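Local coordinates for ABC transporter substrate-binding protein (Bradyrhizobium japonicum, PDB 4I1D) that probably captures a small solute in the periplasm, perhaps a polyamine such as spermidine or putrescine, for an ABC transporter, and holds D-malate in this crystal, at residues A[5-10]-A[57-62]; A[12-17]-A[265-270]; A[75-80]-A[235-240]; A[100-105]-A[231-236]. All blocks are in the same frame, centred on the assembly; numbering follows the deposited sequence.

Interactions 1 and 4 lie in one mixed sheet, their centres about 10 Å apart: strand 59-63 pairs with strand 4-9 in interaction 1 and also borders strand 219-235, which meets strand 100-112 in interaction 4. Interaction 3 continues from the end of strand 219-235, sharing I235 and L236 with interaction 4. Interaction 2, about 15 Å from interaction 1 and 24 Å from interaction 3 (centres), sets helix 12-30 against the loop before strand 268-269, itself a neighbour of strand 100-112. In chain order the first partners are 5-10, 12-17, 75-80 and 100-105. Sequence-distant segments thus meet around one sheet, consistent with a lobe of the periplasmic binding protein fold, with interaction 3 away from the malate site.

Interaction 1. Residues A[5-10]-A[57-62]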
loop_
_atom_site.group_PDB
_atom_site.type_symbol
_atom_site.label_atom_id
_atom_site.label_comp_id
_atom_site.label_asym_id
_atom_site.label_seq_id
_atom_site.Cartn_x
_atom_site.Cartn_y
_atom_site.Cartn_z
ATOM N N ILE A 5 -26.271 18.071 33.414
ATOM C CA ILE A 5 -25.093 18.240 32.589
ATOM C C ILE A 5 -24.523 16.855 32.327
ATOM O O ILE A 5 -24.909 15.877 32.972
ATOM C CB ILE A 5 -23.991 19.066 33.289
ATOM C CG1 ILE A 5 -23.568 18.389 34.597
ATOM C CG2 ILE A 5 -24.440 20.504 33.506
ATOM C CD1 ILE A 5 -22.248 18.889 35.149
ATOM N N THR A 6 -23.609 16.773 31.371
ATOM C CA THR A 6 -22.843 15.556 31.172
ATOM C C THR A 6 -21.388 15.857 31.507
ATOM O O THR A 6 -20.774 16.757 30.923
ATOM C CB THR A 6 -22.971 15.011 29.745
ATOM O OG1 THR A 6 -24.313 14.567 29.530
ATOM C CG2 THR A 6 -22.032 13.826 29.544
ATOM N N PHE A 7 -20.870 15.115 32.478
ATOM C CA PHE A 7 -19.511 15.271 32.975
ATOM C C PHE A 7 -18.651 14.120 32.445
ATOM O O PHE A 7 -19.038 12.958 32.546
ATOM C CB PHE A 7 -19.540 15.239 34.501
ATOM C CG PHE A 7 -18.184 15.236 35.132
ATOM C CD1 PHE A 7 -17.536 16.430 35.417
ATOM C CD2 PHE A 7 -17.551 14.044 35.440
ATOM C CE1 PHE A 7 -16.284 16.432 36.003
ATOM C CE2 PHE A 7 -16.292 14.034 36.022
ATOM C CZ PHE A 7 -15.654 15.231 36.302
ATOM N N VAL A 8 -17.482 14.435 31.895
ATOM C CA VAL A 8 -16.643 13.414 31.276
ATOM C C VAL A 8 -15.250 13.344 31.911
ATOM O O VAL A 8 -14.559 14.354 32.010
ATOM C CB VAL A 8 -16.481 13.696 29.767
ATOM C CG1 VAL A 8 -15.647 12.612 29.109
ATOM C CG2 VAL A 8 -17.855 13.826 29.107
ATOM N N SER A 9 -14.838 12.149 32.325
ATOM C CA SER A 9 -13.501 11.940 32.879
ATOM C C SER A 9 -12.908 10.631 32.341
ATOM O O SER A 9 -13.305 10.166 31.273
ATOM C CB SER A 9 -13.536 11.961 34.418
ATOM O OG SER A 9 -12.229 11.887 34.976
ATOM N N GLN A 10 -11.970 10.033 33.076
ATOM C CA GLN A 10 -11.197 8.905 32.546
ATOM C C GLN A 10 -11.649 7.529 33.039
ATOM O O GLN A 10 -11.013 6.519 32.733
ATOM C CB GLN A 10 -9.697 9.092 32.810
ATOM C CG GLN A 10 -8.944 9.822 31.711
ATOM C CD GLN A 10 -8.377 11.155 32.173
ATOM O OE1 GLN A 10 -9.114 12.028 32.639
ATOM N NE2 GLN A 10 -7.060 11.317 32.049
ATOM N N TRP A 57 -21.344 16.743 25.253
ATOM C CA TRP A 57 -20.681 16.879 26.560
ATOM C C TRP A 57 -20.715 18.322 27.051
ATOM O O TRP A 57 -20.651 19.253 26.243
ATOM C CB TRP A 57 -19.219 16.433 26.474
ATOM C CG TRP A 57 -19.018 14.975 26.201
ATOM C CD1 TRP A 57 -19.912 13.957 26.419
ATOM C CD2 TRP A 57 -17.846 14.370 25.649
ATOM N NE1 TRP A 57 -19.358 12.756 26.040
ATOM C CE2 TRP A 57 -18.093 12.983 25.558
ATOM C CE3 TRP A 57 -16.608 14.867 25.220
ATOM C CZ2 TRP A 57 -17.146 12.086 25.063
ATOM C CZ3 TRP A 57 -15.675 13.978 24.722
ATOM C CH2 TRP A 57 -15.948 12.602 24.648
ATOM N N ASP A 58 -20.801 18.511 28.366
ATOM C CA ASP A 58 -20.744 19.858 28.956
ATOM C C ASP A 58 -19.390 20.128 29.605
ATOM O O ASP A 58 -18.675 21.077 29.255
ATOM C CB ASP A 58 -21.845 20.042 30.004
ATOM C CG ASP A 58 -23.248 20.002 29.399
ATOM O OD1 ASP A 58 -23.571 20.904 28.597
ATOM O OD2 ASP A 58 -24.035 19.083 29.732
ATOM N N VAL A 59 -19.047 19.280 30.562
ATOM C CA VAL A 59 -17.868 19.487 31.373
ATOM C C VAL A 59 -16.904 18.325 31.184
ATOM O O VAL A 59 -17.295 17.164 31.269
ATOM C CB VAL A 59 -18.230 19.628 32.859
ATOM C CG1 VAL A 59 -16.977 19.779 33.697
ATOM C CG2 VAL A 59 -19.169 20.815 33.067
ATOM N N VAL A 60 -15.648 18.661 30.922
ATOM C CA VAL A 60 -14.600 17.678 30.716
ATOM C C VAL A 60 -13.470 17.855 31.723
ATOM O O VAL A 60 -13.012 18.967 31.975
ATOM C CB VAL A 60 -14.032 17.770 29.290
ATOM C CG1 VAL A 60 -12.823 16.871 29.139
ATOM C CG2 VAL A 60 -15.117 17.388 28.285
ATOM N N ASP A 61 -13.055 16.743 32.312
ATOM C CA ASP A 61 -11.917 16.699 33.215
ATOM C C ASP A 61 -10.728 16.156 32.427
ATOM O O ASP A 61 -10.757 15.014 31.980
ATOM C CB ASP A 61 -12.230 15.768 34.381
ATOM C CG ASP A 61 -11.001 15.389 35.170
ATOM O OD1 ASP A 61 -10.157 16.284 35.402
ATOM O OD2 ASP A 61 -10.879 14.202 35.558
ATOM N N THR A 62 -9.687 16.969 32.254
ATOM C CA THR A 62 -8.585 16.589 31.372
ATOM C C THR A 62 -7.239 17.183 31.822
ATOM O O THR A 62 -7.214 18.205 32.514
ATOM C CB THR A 62 -8.915 17.038 29.928
ATOM O OG1 THR A 62 -8.012 16.428 28.997
ATOM C CG2 THR A 62 -8.828 18.555 29.812
#
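V8 lays its CG2 methyl over one face of the W57 indole, 3.3 Å from the centroid of the five-membered ring and 9° off its normal, a CH-pi contact. T6 adds CG2 beside W57 CD1 at 3.8 Å, while the indole NE1 is held by D37. The backbones pair as parallel strands. T6 O receives two donors, V59 N at 3.1 Å and D58 N, and V8 bonds through both backbone groups, its N to V59 O at 2.8 Å and its O from D61 N. At one end D58 OD2 accepts T6 N (2.9 Å) through its anti lone pair, its other oxygen being taken by N241 N. At the other end S9, with OG anti to its backbone N (chi1 -174°), donates to the anti lone pair of D61 OD2 at 2.7 Å; the same oxygen is bonded by Y14 OH, and D61 OD1 by T231, so this buried carboxylate is gripped from several elements. On the sheet face of F7 and V59, F7 CD1 rests 3.8 Å from V59 CG1. That face is packed by helices 12-30 and 242-252, F248 of the latter meeting the F7 ring, while strand 33-38 continues the sheet beside strand 4-9.

Interaction 2. Residues A[12-17]-A[265-270]; sequences GAYQAA and IDYGPG. With SO4 (sulfate ion), chain J.
The first turns of helix 12-30 pack against the loop that leads into strand 268-269, where Y14, A17 and A13 meet I265 and Y267, close to the malate pocket. The two tyrosines form an offset edge-to-face pair: the edge of Y267 is turned toward the face of Y14, with centroids 5.8 Å apart and planes at 84°. Y14 CD1 and Y267 CD2 approach to 3.9 Å. Beside them I265 works with two branches. CG1 stands anti to the backbone N (chi1 -163°) and the chain runs on extended, carrying CD1 to 3.6 Å from Y14 CA, while CG2 lies 3.8 Å from A17 CB. CD1 also sits at the edge of the Y14 ring, near its plane. A glycine in place of I265 would probably open a gap between helix and loop, leaving A17 CB and the Y14 backbone without their apolar cover. D266 is the centre of an inverse gamma turn, closed by a weak bond from Y267 N to I265 O. Its own N makes a weak bond, 2.8 Å, to O2 of a sulfate that probably came from the crystallisation liquor. E103 and Y105 of strand 100-112 touch the Y267 side chain, which lies about 6 Å from the bound D-malate. The Y14 hydroxyl bonds to D61; between helix and loop the contact consists of ring and methyl packing, which depends on shape fit rather than on directional polar bonds.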
loop_
_atom_site.group_PDB
_atom_site.type_symbol
_atom_site.label_atom_id
_atom_site.label_comp_id
_atom_site.label_asym_id
_atom_site.label_seq_id
_atom_site.Cartn_x
_atom_site.Cartn_y
_atom_site.Cartn_z
ATOM N N GLY A 12 -12.884 4.253 35.549
ATOM C CA GLY A 12 -12.112 3.414 36.455
ATOM C C GLY A 12 -12.191 3.838 37.914
ATOM O O GLY A 12 -13.163 4.491 38.319
ATOM N N ALA A 13 -11.179 3.464 38.704
ATOM C CA ALA A 13 -11.191 3.783 40.134
ATOM C C ALA A 13 -11.244 5.293 40.337
ATOM O O ALA A 13 -11.931 5.792 41.234
ATOM C CB ALA A 13 -9.982 3.197 40.830
ATOM N N TYR A 14 -10.511 6.012 39.492
ATOM C CA TYR A 14 -10.465 7.472 39.546
ATOM C C TYR A 14 -11.852 8.112 39.430
ATOM O O TYR A 14 -12.233 8.912 40.278
ATOM C CB TYR A 14 -9.512 8.012 38.475
ATOM C CG TYR A 14 -9.511 9.519 38.299
ATOM C CD1 TYR A 14 -9.438 10.377 39.390
ATOM C CD2 TYR A 14 -9.554 10.079 37.029
ATOM C CE1 TYR A 14 -9.426 11.752 39.213
ATOM C CE2 TYR A 14 -9.534 11.437 36.843
ATOM C CZ TYR A 14 -9.476 12.277 37.929
ATOM O OH TYR A 14 -9.476 13.646 37.716
ATOM N N GLN A 15 -12.616 7.765 38.396
ATOM C CA GLN A 15 -13.943 8.372 38.235
ATOM C C GLN A 15 -14.918 7.897 39.315
ATOM O O GLN A 15 -15.830 8.628 39.702
ATOM C CB GLN A 15 -14.517 8.117 36.835
ATOM C CG GLN A 15 -15.763 8.940 36.506
ATOM C CD GLN A 15 -15.957 9.162 35.000
ATOM O OE1 GLN A 15 -15.009 9.086 34.219
ATOM N NE2 GLN A 15 -17.190 9.446 34.597
ATOM N N ALA A 16 -14.746 6.670 39.799
ATOM C CA ALA A 16 -15.630 6.195 40.865
ATOM C C ALA A 16 -15.388 7.027 42.134
ATOM O O ALA A 16 -16.317 7.348 42.875
ATOM C CB ALA A 16 -15.409 4.717 41.142
ATOM N N ALA A 17 -14.129 7.377 42.368
ATOM C CA ALA A 17 -13.761 8.155 43.548
ATOM C C ALA A 17 -14.319 9.569 43.447
ATOM O O ALA A 17 -14.756 10.137 44.445
ATOM C CB ALA A 17 -12.251 8.190 43.708
ATOM N N ILE A 265 -9.004 8.099 47.021
ATOM C CA ILE A 265 -7.974 7.782 46.053
ATOM C C ILE A 265 -6.742 8.629 46.327
ATOM O O ILE A 265 -6.843 9.728 46.871
ATOM C CB ILE A 265 -8.483 7.969 44.607
ATOM C CG1 ILE A 265 -7.569 7.239 43.617
ATOM C CG2 ILE A 265 -8.664 9.460 44.276
ATOM C CD1 ILE A 265 -8.129 7.171 42.218
ATOM N N ASP A 266 -5.585 8.093 45.962
ATOM C CA ASP A 266 -4.291 8.691 46.272
ATOM C C ASP A 266 -3.933 9.882 45.366
ATOM O O ASP A 266 -2.816 9.969 44.852
ATOM C CB ASP A 266 -3.207 7.611 46.172
ATOM C CG ASP A 266 -1.895 8.045 46.785
ATOM O OD1 ASP A 266 -1.936 8.815 47.772
ATOM O OD2 ASP A 266 -0.827 7.622 46.280
ATOM N N TYR A 267 -4.878 10.792 45.159
ATOM C CA TYR A 267 -4.598 11.988 44.375
ATOM C C TYR A 267 -4.813 13.212 45.242
ATOM O O TYR A 267 -5.541 13.150 46.230
ATOM C CB TYR A 267 -5.461 12.033 43.113
ATOM C CG TYR A 267 -5.131 10.901 42.162
ATOM C CD1 TYR A 267 -3.815 10.495 41.978
ATOM C CD2 TYR A 267 -6.130 10.217 41.466
ATOM C CE1 TYR A 267 -3.493 9.446 41.117
ATOM C CE2 TYR A 267 -5.813 9.158 40.596
ATOM C CZ TYR A 267 -4.489 8.781 40.430
ATOM O OH TYR A 267 -4.148 7.746 39.578
ATOM N N GLY A 268 -4.155 14.310 44.891
ATOM C CA GLY A 268 -4.229 15.524 45.681
ATOM C C GLY A 268 -5.357 16.413 45.206
ATOM O O GLY A 268 -5.753 16.341 44.040
ATOM N N PRO A 269 -5.882 17.261 46.103
ATOM C CA PRO A 269 -6.979 18.155 45.713
ATOM C C PRO A 269 -6.482 19.288 44.810
ATOM O O PRO A 269 -5.454 19.895 45.113
ATOM C CB PRO A 269 -7.476 18.711 47.061
ATOM C CG PRO A 269 -6.269 18.699 47.942
ATOM C CD PRO A 269 -5.407 17.518 47.475
ATOM N N GLY A 270 -7.185 19.552 43.712
ATOM C CA GLY A 270 -6.866 20.697 42.874
ATOM C C GLY A 270 -6.936 22.004 43.658
ATOM O O GLY A 270 -6.177 22.937 43.397
HETATM S S SO4 J . -5.373 4.634 47.449
HETATM O O1 SO4 J . -6.548 5.118 48.171
HETATM O O2 SO4 J . -5.224 5.377 46.201
HETATM O O3 SO4 J . -4.190 4.827 48.285
HETATM O O4 SO4 J . -5.530 3.214 47.137
#

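Interaction 3. Residues A[75-80]-A[235-240]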
loop_
_atom_site.group_PDB
_atom_site.type_symbol
_atom_site.label_atom_id
_atom_site.label_comp_id
_atom_site.label_asym_id
_atom_site.label_seq_id
_atom_site.Cartn_x
_atom_site.Cartn_y
_atom_site.Cartn_z
ATOM N N LEU A 75 -12.137 26.106 21.627
ATOM C CA LEU A 75 -12.895 24.870 21.821
ATOM C C LEU A 75 -13.561 24.781 23.184
ATOM O O LEU A 75 -14.483 23.993 23.374
ATOM C CB LEU A 75 -12.006 23.645 21.620
ATOM C CG LEU A 75 -11.475 23.370 20.217
ATOM C CD1 LEU A 75 -10.234 22.485 20.308
ATOM C CD2 LEU A 75 -12.538 22.736 19.341
ATOM N N ILE A 76 -13.088 25.574 24.136
ATOM C CA ILE A 76 -13.704 25.600 25.457
ATOM C C ILE A 76 -13.990 27.033 25.900
ATOM O O ILE A 76 -13.384 27.985 25.401
ATOM C CB ILE A 76 -12.848 24.862 26.515
ATOM C CG1 ILE A 76 -11.425 25.406 26.533
ATOM C CG2 ILE A 76 -12.817 23.354 26.238
ATOM C CD1 ILE A 76 -10.573 24.812 27.645
ATOM N N GLU A 77 -14.915 27.173 26.842
ATOM C CA GLU A 77 -15.415 28.485 27.236
ATOM C C GLU A 77 -14.398 29.290 28.024
ATOM O O GLU A 77 -13.680 28.749 28.865
ATOM C CB GLU A 77 -16.702 28.345 28.064
ATOM C CG GLU A 77 -17.906 27.809 27.299
ATOM C CD GLU A 77 -18.639 28.885 26.523
ATOM O OE1 GLU A 77 -18.359 30.080 26.758
ATOM O OE2 GLU A 77 -19.498 28.535 25.680
ATOM N N LYS A 78 -14.337 30.588 27.740
ATOM C CA LYS A 78 -13.637 31.513 28.612
ATOM C C LYS A 78 -14.477 31.598 29.876
ATOM O O LYS A 78 -15.650 31.936 29.815
ATOM C CB LYS A 78 -13.532 32.885 27.953
ATOM C CG LYS A 78 -12.134 33.503 27.996
ATOM C CD LYS A 78 -12.015 34.633 26.974
ATOM C CE LYS A 78 -12.493 34.168 25.592
ATOM N NZ LYS A 78 -12.671 35.286 24.612
ATOM N N LEU A 79 -13.896 31.261 31.019
ATOM C CA LEU A 79 -14.669 31.217 32.257
ATOM C C LEU A 79 -14.834 32.584 32.922
ATOM O O LEU A 79 -13.868 33.339 33.070
ATOM C CB LEU A 79 -14.048 30.230 33.246
ATOM C CG LEU A 79 -14.004 28.762 32.815
ATOM C CD1 LEU A 79 -13.419 27.910 33.933
ATOM C CD2 LEU A 79 -15.395 28.280 32.427
ATOM N N ASP A 80 -16.068 32.887 33.321
ATOM C CA ASP A 80 -16.348 34.068 34.130
ATOM C C ASP A 80 -16.272 33.724 35.617
ATOM O O ASP A 80 -17.210 33.165 36.186
ATOM C CB ASP A 80 -17.726 34.639 33.793
ATOM C CG ASP A 80 -18.071 35.857 34.638
ATOM O OD1 ASP A 80 -17.177 36.342 35.369
ATOM O OD2 ASP A 80 -19.228 36.327 34.566
ATOM N N ILE A 235 -15.287 23.672 30.181
ATOM C CA ILE A 235 -16.639 23.549 29.668
ATOM C C ILE A 235 -16.572 23.712 28.171
ATOM O O ILE A 235 -15.915 24.631 27.683
ATOM C CB ILE A 235 -17.539 24.655 30.245
ATOM C CG1 ILE A 235 -17.595 24.554 31.770
ATOM C CG2 ILE A 235 -18.933 24.611 29.627
ATOM C CD1 ILE A 235 -18.367 25.694 32.429
ATOM N N LEU A 236 -17.238 22.829 27.432
ATOM C CA LEU A 236 -17.175 22.897 25.973
ATOM C C LEU A 236 -17.829 24.164 25.456
ATOM O O LEU A 236 -18.858 24.600 25.972
ATOM C CB LEU A 236 -17.796 21.662 25.310
ATOM C CG LEU A 236 -16.871 20.443 25.213
ATOM C CD1 LEU A 236 -16.751 19.798 26.554
ATOM C CD2 LEU A 236 -17.378 19.434 24.199
ATOM N N LYS A 237 -17.211 24.773 24.452
ATOM C CA LYS A 237 -17.836 25.889 23.759
ATOM C C LYS A 237 -19.137 25.383 23.124
ATOM O O LYS A 237 -19.134 24.396 22.392
ATOM C CB LYS A 237 -16.889 26.436 22.688
ATOM C CG LYS A 237 -17.081 27.908 22.370
ATOM C CD LYS A 237 -16.721 28.775 23.566
ATOM C CE LYS A 237 -16.788 30.253 23.217
ATOM N NZ LYS A 237 -15.798 30.620 22.162
ATOM N N GLY A 238 -20.251 26.041 23.420
ATOM C CA GLY A 238 -21.534 25.614 22.890
ATOM C C GLY A 238 -22.192 24.494 23.687
ATOM O O GLY A 238 -23.130 23.849 23.215
ATOM N N ALA A 239 -21.702 24.260 24.901
ATOM C CA ALA A 239 -22.279 23.242 25.775
ATOM C C ALA A 239 -23.784 23.458 25.946
ATOM O O ALA A 239 -24.229 24.576 26.214
ATOM C CB ALA A 239 -21.575 23.239 27.129
ATOM N N PRO A 240 -24.573 22.384 25.787
ATOM C CA PRO A 240 -26.032 22.499 25.859
ATOM C C PRO A 240 -26.514 22.949 27.238
ATOM O O PRO A 240 -27.609 23.495 27.340
ATOM C CB PRO A 240 -26.509 21.067 25.558
ATOM C CG PRO A 240 -25.386 20.206 26.005
ATOM C CD PRO A 240 -24.144 20.988 25.614
HETATM O O HOH W 1 -13.822 26.100 30.012
#
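E77 sets CG anti to its carbonyl carbon (chi1 -67°) and then folds at chi2 (-83°), while K237 bends at its own chi2 (66°); the two chains thereby meet at about a right angle. They lie where the loop 75-80 makes a single beta bridge, I76 with L236, to the type II turn of L236 to A239 that follows strand 219-235. Two backbone bonds fasten the bridge: K237 N to L75 O at 3.0 Å, with the donor well above the carbonyl plane, and E77 N to I235 O at 2.9 Å. Within the turn A239 N closes back on L236 O. The carboxylate reaches over the turn, where E77 OE2 accepts a weak, long bond from G238 N at 3.4 Å. The aliphatic part of the lysine runs across this group, K237 CD lying 3.5 Å from E77 CD, whereas the charged ends stay apart, E77 OE1 to K237 NZ being 5.3 Å. With an alanine in place of E77, G238 N would probably lose this weak acceptor and the K237 chain the surface it lies on, leaving it freer to turn. On the side of helix 242-252, L79 CD2 packs 3.9 Å from I235 CD1, both side chains also touching L249. The L236 side chain turns away from the loop and touches Q49 and V50 of helix 43-51, and its N is bonded by the backbone of D58. A water links the two segments next to the bridge, accepting I235 N at 2.8 Å and lying 2.9 Å from E77 O, to which it probably donates.

Interaction 4. Residues A[100-105]-A[231-236]; sequences VSYEFY and TSLCIL
L233 CD2 sits over the centre of the Y102 ring, 3.6 Å from its centroid and 13° off the normal, a CH-pi approach, and L233 CD1 comes within 3.5 Å of Y102 CD1. Y102 belongs to a classic beta bulge, in which it and E103 of strand 100-112 both face T231 of antiparallel strand 219-235. Across the bulge Y102 N donates to T231 O at 2.8 Å, and T231 N to E103 O at 3.1 Å. Before it, V100 and L233 form a hydrogen-bonded pair, each N meeting the other's O, with L233 N to V100 O at 3.0 Å; S101 and S232 follow as a non-hydrogen-bonded pair whose side chains diverge. E103, its CG between backbone N and carbonyl carbon (chi1 55°) and its chain bent at chi2, carries OE1 to 2.5 Å from T231 OG1, a separation short enough to be doubtful in detail. The T231 hydroxyl is also bonded by D61. Y105 turns its edge to the T231 backbone, T231 N lying in the ring plane, and its ring also meets W205 of the malate pocket edge-to-face. Further out, three polar ends have partners elsewhere: S101 OG is bonded to Y94 O, S232 OG to T64, and helix 12-30 fixes the far end of the ring, with Y102 OH bonded to Q18 OE1.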
loop_
_atom_site.group_PDB
_atom_site.type_symbol
_atom_site.label_atom_id
_atom_site.label_comp_id
_atom_site.label_asym_id
_atom_site.label_seq_id
_atom_site.Cartn_x
_atom_site.Cartn_y
_atom_site.Cartn_z
ATOM N N VAL A 100 -10.013 25.250 35.699
ATOM C CA VAL A 100 -9.655 25.275 37.116
ATOM C C VAL A 100 -9.045 23.938 37.503
ATOM O O VAL A 100 -9.582 22.887 37.153
ATOM C CB VAL A 100 -10.871 25.531 38.031
ATOM C CG1 VAL A 100 -10.406 25.777 39.475
ATOM C CG2 VAL A 100 -11.684 26.711 37.531
ATOM N N SER A 101 -7.929 23.980 38.231
ATOM C CA SER A 101 -7.261 22.760 38.695
ATOM C C SER A 101 -8.207 21.882 39.507
ATOM O O SER A 101 -8.920 22.367 40.392
ATOM C CB SER A 101 -6.019 23.099 39.521
ATOM O OG SER A 101 -5.118 23.883 38.764
ATOM N N TYR A 102 -8.194 20.586 39.219
ATOM C CA TYR A 102 -9.209 19.681 39.762
ATOM C C TYR A 102 -8.613 18.641 40.716
ATOM O O TYR A 102 -9.178 18.370 41.768
ATOM C CB TYR A 102 -9.948 19.025 38.603
ATOM C CG TYR A 102 -11.087 18.093 38.963
ATOM C CD1 TYR A 102 -12.160 18.525 39.736
ATOM C CD2 TYR A 102 -11.114 16.792 38.467
ATOM C CE1 TYR A 102 -13.208 17.669 40.034
ATOM C CE2 TYR A 102 -12.140 15.934 38.759
ATOM C CZ TYR A 102 -13.191 16.374 39.539
ATOM O OH TYR A 102 -14.220 15.510 39.811
ATOM N N GLU A 103 -7.461 18.084 40.347
ATOM C CA GLU A 103 -6.742 17.139 41.192
ATOM C C GLU A 103 -5.286 16.997 40.729
ATOM O O GLU A 103 -4.978 17.194 39.551
ATOM C CB GLU A 103 -7.436 15.778 41.149
ATOM C CG GLU A 103 -7.612 15.237 39.738
ATOM C CD GLU A 103 -6.374 14.496 39.211
ATOM O OE1 GLU A 103 -6.222 14.390 37.977
ATOM O OE2 GLU A 103 -5.561 14.002 40.020
ATOM N N PHE A 104 -4.394 16.650 41.653
ATOM C CA PHE A 104 -2.991 16.452 41.314
ATOM C C PHE A 104 -2.609 14.981 41.393
ATOM O O PHE A 104 -3.019 14.281 42.324
ATOM C CB PHE A 104 -2.100 17.248 42.250
ATOM C CG PHE A 104 -2.146 18.719 42.019
ATOM C CD1 PHE A 104 -3.081 19.500 42.672
ATOM C CD2 PHE A 104 -1.244 19.326 41.154
ATOM C CE1 PHE A 104 -3.120 20.868 42.469
ATOM C CE2 PHE A 104 -1.281 20.689 40.937
ATOM C CZ PHE A 104 -2.226 21.466 41.594
ATOM N N TYR A 105 -1.838 14.525 40.402
ATOM C CA TYR A 105 -1.263 13.182 40.397
ATOM C C TYR A 105 0.203 13.252 40.023
ATOM O O TYR A 105 0.658 14.263 39.492
ATOM C CB TYR A 105 -1.993 12.280 39.405
ATOM C CG TYR A 105 -1.960 12.737 37.958
ATOM C CD1 TYR A 105 -1.127 12.127 37.028
ATOM C CD2 TYR A 105 -2.778 13.760 37.518
ATOM C CE1 TYR A 105 -1.119 12.529 35.689
ATOM C CE2 TYR A 105 -2.770 14.173 36.193
ATOM C CZ TYR A 105 -1.946 13.554 35.284
ATOM O OH TYR A 105 -1.963 13.977 33.973
ATOM N N THR A 231 -5.033 17.406 36.451
ATOM C CA THR A 231 -6.111 17.646 35.492
ATOM C C THR A 231 -6.919 18.865 35.937
ATOM O O THR A 231 -6.857 19.285 37.106
ATOM C CB THR A 231 -7.050 16.430 35.325
ATOM O OG1 THR A 231 -7.568 16.049 36.603
ATOM C CG2 THR A 231 -6.299 15.241 34.695
ATOM N N SER A 232 -7.657 19.436 34.991
ATOM C CA SER A 232 -8.511 20.587 35.254
ATOM C C SER A 232 -9.892 20.387 34.611
ATOM O O SER A 232 -10.044 19.615 33.658
ATOM C CB SER A 232 -7.871 21.877 34.705
ATOM O OG SER A 232 -6.632 22.146 35.337
ATOM N N LEU A 233 -10.889 21.098 35.134
ATOM C CA LEU A 233 -12.228 21.079 34.567
ATOM C C LEU A 233 -12.376 22.258 33.616
ATOM O O LEU A 233 -11.892 23.357 33.905
ATOM C CB LEU A 233 -13.264 21.189 35.673
ATOM C CG LEU A 233 -13.202 20.140 36.783
ATOM C CD1 LEU A 233 -14.395 20.319 37.695
ATOM C CD2 LEU A 233 -13.193 18.738 36.191
ATOM N N CYS A 234 -13.039 22.016 32.486
ATOM C CA CYS A 234 -13.354 23.053 31.505
ATOM C C CYS A 234 -14.701 22.712 30.889
ATOM O O CYS A 234 -15.195 21.596 31.049
ATOM C CB CYS A 234 -12.297 23.110 30.409
ATOM S SG CYS A 234 -12.057 21.506 29.585
ATOM N N ILE A 235 -15.287 23.672 30.181
ATOM C CA ILE A 235 -16.639 23.549 29.668
ATOM C C ILE A 235 -16.572 23.712 28.171
ATOM O O ILE A 235 -15.915 24.631 27.683
ATOM C CB ILE A 235 -17.539 24.655 30.245
ATOM C CG1 ILE A 235 -17.595 24.554 31.770
ATOM C CG2 ILE A 235 -18.933 24.611 29.627
ATOM C CD1 ILE A 235 -18.367 25.694 32.429
ATOM N N LEU A 236 -17.238 22.829 27.432
ATOM C CA LEU A 236 -17.175 22.897 25.973
ATOM C C LEU A 236 -17.829 24.164 25.456
ATOM O O LEU A 236 -18.858 24.600 25.972
ATOM C CB LEU A 236 -17.796 21.662 25.310
ATOM C CG LEU A 236 -16.871 20.443 25.213
ATOM C CD1 LEU A 236 -16.751 19.798 26.554
ATOM C CD2 LEU A 236 -17.378 19.434 24.199
#